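Side-chain contacts in RagA protein (Porphyromonas gingivalis, PDB 6SLN), which probably takes up peptides across the outer membrane as a TonB-dependent receptor, with a plug domain inside its beta-barrel: residues Gly383-Tyr386 with Thr391-Val394; Pro972-Gly975 with Asn981-Pro984. One frame throughout, in Å; residues are numbered along the deposited sequence.

Contact 1. Residues Gly383-Tyr386 with Thr391-Val394; sequences GKYY and TFGV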
ATOM      1  N   GLY A 383      -5.009   9.059 -27.709  1.00 54.61           N
ATOM      2  CA  GLY A 383      -6.256   8.393 -27.978  1.00 47.29           C
ATOM      3  C   GLY A 383      -7.468   9.069 -27.396  1.00 36.59           C
ATOM      4  O   GLY A 383      -8.581   8.743 -27.797  1.00 49.53           O
ATOM      5  N   LYS A 384      -7.303   9.991 -26.464  1.00 41.74           N
ATOM      6  CA  LYS A 384      -8.390  10.845 -26.006  1.00 45.92           C
ATOM      7  C   LYS A 384      -8.194  12.263 -26.547  1.00 45.07           C
ATOM      8  O   LYS A 384      -7.124  12.625 -27.056  1.00 32.27           O
ATOM      9  CB  LYS A 384      -8.474  10.827 -24.476  1.00 51.47           C
ATOM     10  CG  LYS A 384      -9.079   9.557 -23.948  1.00 61.78           C
ATOM     11  CD  LYS A 384      -9.097   9.493 -22.431  1.00 69.76           C
ATOM     12  CE  LYS A 384      -7.701   9.331 -21.872  1.00 70.93           C
ATOM     13  NZ  LYS A 384      -7.699   9.454 -20.381  1.00 67.86           N
ATOM     14  N   TYR A 385      -9.261  13.056 -26.469  1.00 39.38           N
ATOM     15  CA  TYR A 385      -9.339  14.354 -27.141  1.00 39.10           C
ATOM     16  C   TYR A 385      -9.321  15.431 -26.063  1.00 44.52           C
ATOM     17  O   TYR A 385     -10.360  15.825 -25.530  1.00 49.01           O
ATOM     18  CB  TYR A 385     -10.588  14.477 -28.040  1.00 33.62           C
ATOM     19  CG  TYR A 385     -10.375  13.870 -29.391  1.00 34.07           C
ATOM     20  CD1 TYR A 385      -9.569  14.489 -30.337  1.00 47.52           C
ATOM     21  CD2 TYR A 385     -10.958  12.661 -29.721  1.00 42.17           C
ATOM     22  CE1 TYR A 385      -9.370  13.912 -31.589  1.00 53.79           C
ATOM     23  CE2 TYR A 385     -10.766  12.077 -30.969  1.00 46.58           C
ATOM     24  CZ  TYR A 385      -9.976  12.699 -31.893  1.00 53.49           C
ATOM     25  OH  TYR A 385      -9.794  12.099 -33.113  1.00 52.66           O
ATOM     26  N   TYR A 386      -8.124  15.906 -25.757  1.00 45.57           N
ATOM     27  CA  TYR A 386      -7.905  16.991 -24.819  1.00 48.53           C
ATOM     28  C   TYR A 386      -7.252  18.136 -25.576  1.00 49.05           C
ATOM     29  O   TYR A 386      -6.286  17.916 -26.316  1.00 52.86           O
ATOM     30  CB  TYR A 386      -6.997  16.544 -23.684  1.00 46.94           C
ATOM     31  CG  TYR A 386      -7.566  15.514 -22.742  1.00 50.28           C
ATOM     32  CD1 TYR A 386      -8.444  15.888 -21.728  1.00 48.19           C
ATOM     33  CD2 TYR A 386      -7.185  14.171 -22.826  1.00 54.33           C
ATOM     34  CE1 TYR A 386      -8.944  14.964 -20.842  1.00 49.67           C
ATOM     35  CE2 TYR A 386      -7.687  13.228 -21.933  1.00 48.25           C
ATOM     36  CZ  TYR A 386      -8.566  13.636 -20.944  1.00 53.16           C
ATOM     37  OH  TYR A 386      -9.085  12.727 -20.044  1.00 55.71           O
ATOM     38  N   THR A 391      -1.013  14.420 -30.917  1.00 43.10           N
ATOM     39  CA  THR A 391      -1.064  14.807 -32.322  1.00 39.00           C
ATOM     40  C   THR A 391      -2.340  15.572 -32.618  1.00 36.96           C
ATOM     41  O   THR A 391      -2.361  16.421 -33.512  1.00 45.88           O
ATOM     42  CB  THR A 391      -0.973  13.588 -33.222  1.00 39.84           C
ATOM     43  OG1 THR A 391      -1.871  12.588 -32.729  1.00 55.73           O
ATOM     44  CG2 THR A 391       0.435  13.046 -33.245  1.00 35.13           C
ATOM     45  N   PHE A 392      -3.400  15.298 -31.865  1.00 34.82           N
ATOM     46  CA  PHE A 392      -4.606  16.106 -31.959  1.00 35.12           C
ATOM     47  C   PHE A 392      -4.307  17.576 -31.696  1.00 35.31           C
ATOM     48  O   PHE A 392      -4.742  18.454 -32.448  1.00 35.97           O
ATOM     49  CB  PHE A 392      -5.653  15.596 -30.974  1.00 34.58           C
ATOM     50  CG  PHE A 392      -6.812  16.513 -30.819  1.00 37.70           C
ATOM     51  CD1 PHE A 392      -7.700  16.702 -31.859  1.00 41.22           C
ATOM     52  CD2 PHE A 392      -6.998  17.217 -29.648  1.00 34.91           C
ATOM     53  CE1 PHE A 392      -8.781  17.553 -31.726  1.00 42.44           C
ATOM     54  CE2 PHE A 392      -8.075  18.071 -29.499  1.00 39.93           C
ATOM     55  CZ  PHE A 392      -8.973  18.240 -30.548  1.00 43.82           C
ATOM     56  N   GLY A 393      -3.589  17.866 -30.606  1.00 35.06           N
ATOM     57  CA  GLY A 393      -3.283  19.248 -30.282  1.00 39.66           C
ATOM     58  C   GLY A 393      -2.288  19.863 -31.246  1.00 46.10           C
ATOM     59  O   GLY A 393      -2.381  21.051 -31.569  1.00 38.92           O
ATOM     60  N   VAL A 394      -1.339  19.061 -31.733  1.00 46.92           N
ATOM     61  CA  VAL A 394      -0.405  19.537 -32.748  1.00 46.11           C
ATOM     62  C   VAL A 394      -1.151  20.164 -33.917  1.00 50.64           C
ATOM     63  O   VAL A 394      -0.748  21.211 -34.439  1.00 54.89           O
ATOM     64  CB  VAL A 394       0.505  18.386 -33.211  1.00 44.94           C
ATOM     65  CG1 VAL A 394       1.301  18.804 -34.433  1.00 36.99           C
ATOM     66  CG2 VAL A 394       1.426  17.958 -32.067  1.00 47.39           C
TER

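Contact 2. Residues Pro972-Gly975 with Asn981-Pro984; sequences PEAG and NQYP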
ATOM      1  N   PRO A 972      -1.206   5.178 -40.355  1.00 39.12           N
ATOM      2  CA  PRO A 972      -2.270   4.220 -40.697  1.00 56.63           C
ATOM      3  C   PRO A 972      -2.295   3.011 -39.768  1.00 55.90           C
ATOM      4  O   PRO A 972      -3.359   2.416 -39.576  1.00 53.60           O
ATOM      5  CB  PRO A 972      -1.954   3.837 -42.153  1.00 59.09           C
ATOM      6  CG  PRO A 972      -0.500   4.165 -42.352  1.00 49.06           C
ATOM      7  CD  PRO A 972      -0.160   5.264 -41.386  1.00 39.55           C
ATOM      8  N   GLU A 973      -1.167   2.653 -39.148  1.00 54.17           N
ATOM      9  CA  GLU A 973      -1.163   1.546 -38.199  1.00 51.96           C
ATOM     10  C   GLU A 973      -1.810   1.906 -36.871  1.00 47.83           C
ATOM     11  O   GLU A 973      -2.227   1.010 -36.132  1.00 46.63           O
ATOM     12  CB  GLU A 973       0.268   1.068 -37.950  1.00 51.67           C
ATOM     13  CG  GLU A 973       0.385  -0.252 -37.185  1.00 52.69           C
ATOM     14  CD  GLU A 973       1.812  -0.774 -37.164  1.00 57.54           C
ATOM     15  OE1 GLU A 973       2.096  -1.786 -36.486  1.00 61.92           O
ATOM     16  OE2 GLU A 973       2.660  -0.162 -37.841  1.00 60.91           O
ATOM     17  N   ALA A 974      -1.915   3.185 -36.546  1.00 43.00           N
ATOM     18  CA  ALA A 974      -2.211   3.573 -35.171  1.00 40.06           C
ATOM     19  C   ALA A 974      -3.719   3.595 -34.940  1.00 39.52           C
ATOM     20  O   ALA A 974      -4.349   4.637 -34.766  1.00 40.58           O
ATOM     21  CB  ALA A 974      -1.573   4.917 -34.847  1.00 35.23           C
ATOM     22  N   GLY A 975      -4.290   2.414 -34.900  1.00 35.22           N
ATOM     23  CA  GLY A 975      -5.696   2.296 -34.562  1.00 37.18           C
ATOM     24  C   GLY A 975      -6.325   1.103 -35.249  1.00 48.33           C
ATOM     25  O   GLY A 975      -5.706   0.405 -36.045  1.00 53.02           O
ATOM     26  N   ASN A 981      -6.357  10.936 -32.034  1.00 40.36           N
ATOM     27  CA  ASN A 981      -5.209  11.430 -31.283  1.00 37.85           C
ATOM     28  C   ASN A 981      -4.114  10.373 -31.171  1.00 41.99           C
ATOM     29  O   ASN A 981      -3.760   9.937 -30.065  1.00 39.29           O
ATOM     30  CB  ASN A 981      -5.629  11.925 -29.892  1.00 40.69           C
ATOM     31  CG  ASN A 981      -4.487  12.656 -29.172  1.00 45.55           C
ATOM     32  OD1 ASN A 981      -3.682  13.356 -29.798  1.00 38.53           O
ATOM     33  ND2 ASN A 981      -4.402  12.474 -27.864  1.00 48.54           N
ATOM     34  N   GLN A 982      -3.572   9.954 -32.309  1.00 41.71           N
ATOM     35  CA  GLN A 982      -2.609   8.868 -32.312  1.00 42.55           C
ATOM     36  C   GLN A 982      -1.308   9.274 -31.634  1.00 46.96           C
ATOM     37  O   GLN A 982      -0.831  10.404 -31.783  1.00 44.45           O
ATOM     38  CB  GLN A 982      -2.326   8.416 -33.740  1.00 42.05           C
ATOM     39  CG  GLN A 982      -3.564   8.140 -34.563  1.00 39.18           C
ATOM     40  CD  GLN A 982      -3.224   7.998 -36.038  1.00 45.61           C
ATOM     41  OE1 GLN A 982      -2.530   8.845 -36.612  1.00 50.48           O
ATOM     42  NE2 GLN A 982      -3.700   6.922 -36.658  1.00 39.09           N
ATOM     43  N   TYR A 983      -0.760   8.353 -30.849  1.00 50.70           N
ATOM     44  CA  TYR A 983       0.662   8.359 -30.541  1.00 47.53           C
ATOM     45  C   TYR A 983       1.312   7.610 -31.700  1.00 49.62           C
ATOM     46  O   TYR A 983       1.316   6.376 -31.711  1.00 61.14           O
ATOM     47  CB  TYR A 983       0.946   7.698 -29.180  1.00 40.03           C
ATOM     48  CG  TYR A 983       2.334   7.970 -28.628  1.00 38.20           C
ATOM     49  CD1 TYR A 983       3.459   7.929 -29.458  1.00 32.73           C
ATOM     50  CD2 TYR A 983       2.520   8.272 -27.287  1.00 31.61           C
ATOM     51  CE1 TYR A 983       4.731   8.179 -28.969  1.00 35.80           C
ATOM     52  CE2 TYR A 983       3.803   8.540 -26.784  1.00 45.72           C
ATOM     53  CZ  TYR A 983       4.908   8.492 -27.635  1.00 43.13           C
ATOM     54  OH  TYR A 983       6.188   8.746 -27.166  1.00 39.52           O
ATOM     55  N   PRO A 984       1.828   8.305 -32.709  1.00 47.82           N
ATOM     56  CA  PRO A 984       2.246   7.612 -33.936  1.00 45.51           C
ATOM     57  C   PRO A 984       3.422   6.684 -33.674  1.00 44.88           C
ATOM     58  O   PRO A 984       4.208   6.891 -32.749  1.00 49.26           O
ATOM     59  CB  PRO A 984       2.645   8.757 -34.874  1.00 49.80           C
ATOM     60  CG  PRO A 984       2.129  10.037 -34.209  1.00 42.26           C
ATOM     61  CD  PRO A 984       2.087   9.756 -32.758  1.00 40.53           C
TER

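Contact 1. Residues Gly383-Tyr386 with Thr391-Val394
The ring of Phe392 offers its face to the edge of the Tyr385 ring, a T-shaped pair that joins the long connection after barrel strand 363-377 to the short helix 390-396 that follows in the same connection. The Phe392 side chain can be traced outward. CG stands anti to the backbone N (chi1 169°), a choice that sends the ring from the helix toward residues 383-386. Phe392 CB lies 4.1 Å from Tyr385 CD1, and Phe392 CG comes closer, 3.5 Å from Tyr385 CD1. Phe392 CD1 meets Tyr385 CE1 at 3.3 Å, whereas on the other branch Phe392 CD2 has the carbonyl O of Tyr386 at 3.5 Å, in the plane of the ring and at its edge. Phe392 CZ, the tip, is 3.8 Å from Tyr385 CD1. Tyr385 CD1 thus hovers over the ring, displaced toward its rim, and the two planes stand at 87° with centroids 4.7 Å apart.

Phe878 meets both rings, edge-to-face with Phe392, so the pair belongs to a wider aromatic cluster. The phenol is held separately, since Tyr385 OH hydrogen-bonds to Asp875 OD1. An apolar side chain of the bound peptide also packs on Tyr385, so Tyr385 touches the bound peptide as well as Phe392. The chemistry is that of a contact with largely apolar partners: weakly positive C-H edges of Tyr385 face the pi cloud of Phe392, and the C-H rim of Phe392 in turn approaches a carbonyl oxygen, a favourable match at one face and at the edge of the same ring.

Contact 2. Residues Pro972-Gly975 with Asn981-Pro984
Gln982 lays its side chain alongside Ala974, its aliphatic part against the methyl group and its amide reaching the carbonyl O of the same residue. Ala974 is the centre of an inverse gamma turn, whose bond runs from Gly975 N to Glu973 O at 2.8 Å; the turn lies in the connection between barrel strands 951-964 and 986-996. The arrangement is a worked case of a glutamine serving a tight turn with both its hydrocarbon and its polar end. Gln982 CB is 3.7 Å from Ala974 CB, while Gln982 CG lies 3.6 Å from Ala974 O. Beyond CG the chain runs extended, carrying CD and its amide past the methyl, with Gln982 CD also 3.7 Å from Ala974 CB.

At the end of the chain the two amide atoms do different work. OE1 accepts a hydrogen bond from the backbone N of Asp971, just ahead of the turn, whereas NE2 gives one to its centre. One side-chain amide therefore spans the approach to the turn and the turn itself, and both bonds together limit how the amide can rotate. The site is buried, and Gln982 also touches Phe970. Next to Ala974, Glu973 forms a salt bridge with Arg928 of strand 921-937 and accepts a bond from Thr133 N, linking the turn to the barrel wall and to the plug domain. The bond from Gln982 NE2 to Ala974 O measures 3.0 Å with an N-H...O angle of 148°, and NE2 approaches from above the carbonyl plane, 40° out of it.

In the fold
The two contacts lie in series along the chain, yet their centres are about 11 Å apart and they touch. Residues 981-984 of contact 2 thread past both halves of contact 1: Gly383 N is 2.8 Å from Asn981 O, and Thr391 OG1 is 2.6 Å from Gln982 O, both probable hydrogen bonds. Asn981 OD1 also accepts from Phe392 N, so one asparagine serves the loop and the helix. Through these contacts residues 384-386 of contact 1, on which the bound peptide packs, are connected by way of 981-984 to the 972-975 turn, where Glu973 bonds to Thr133 N of the plug domain.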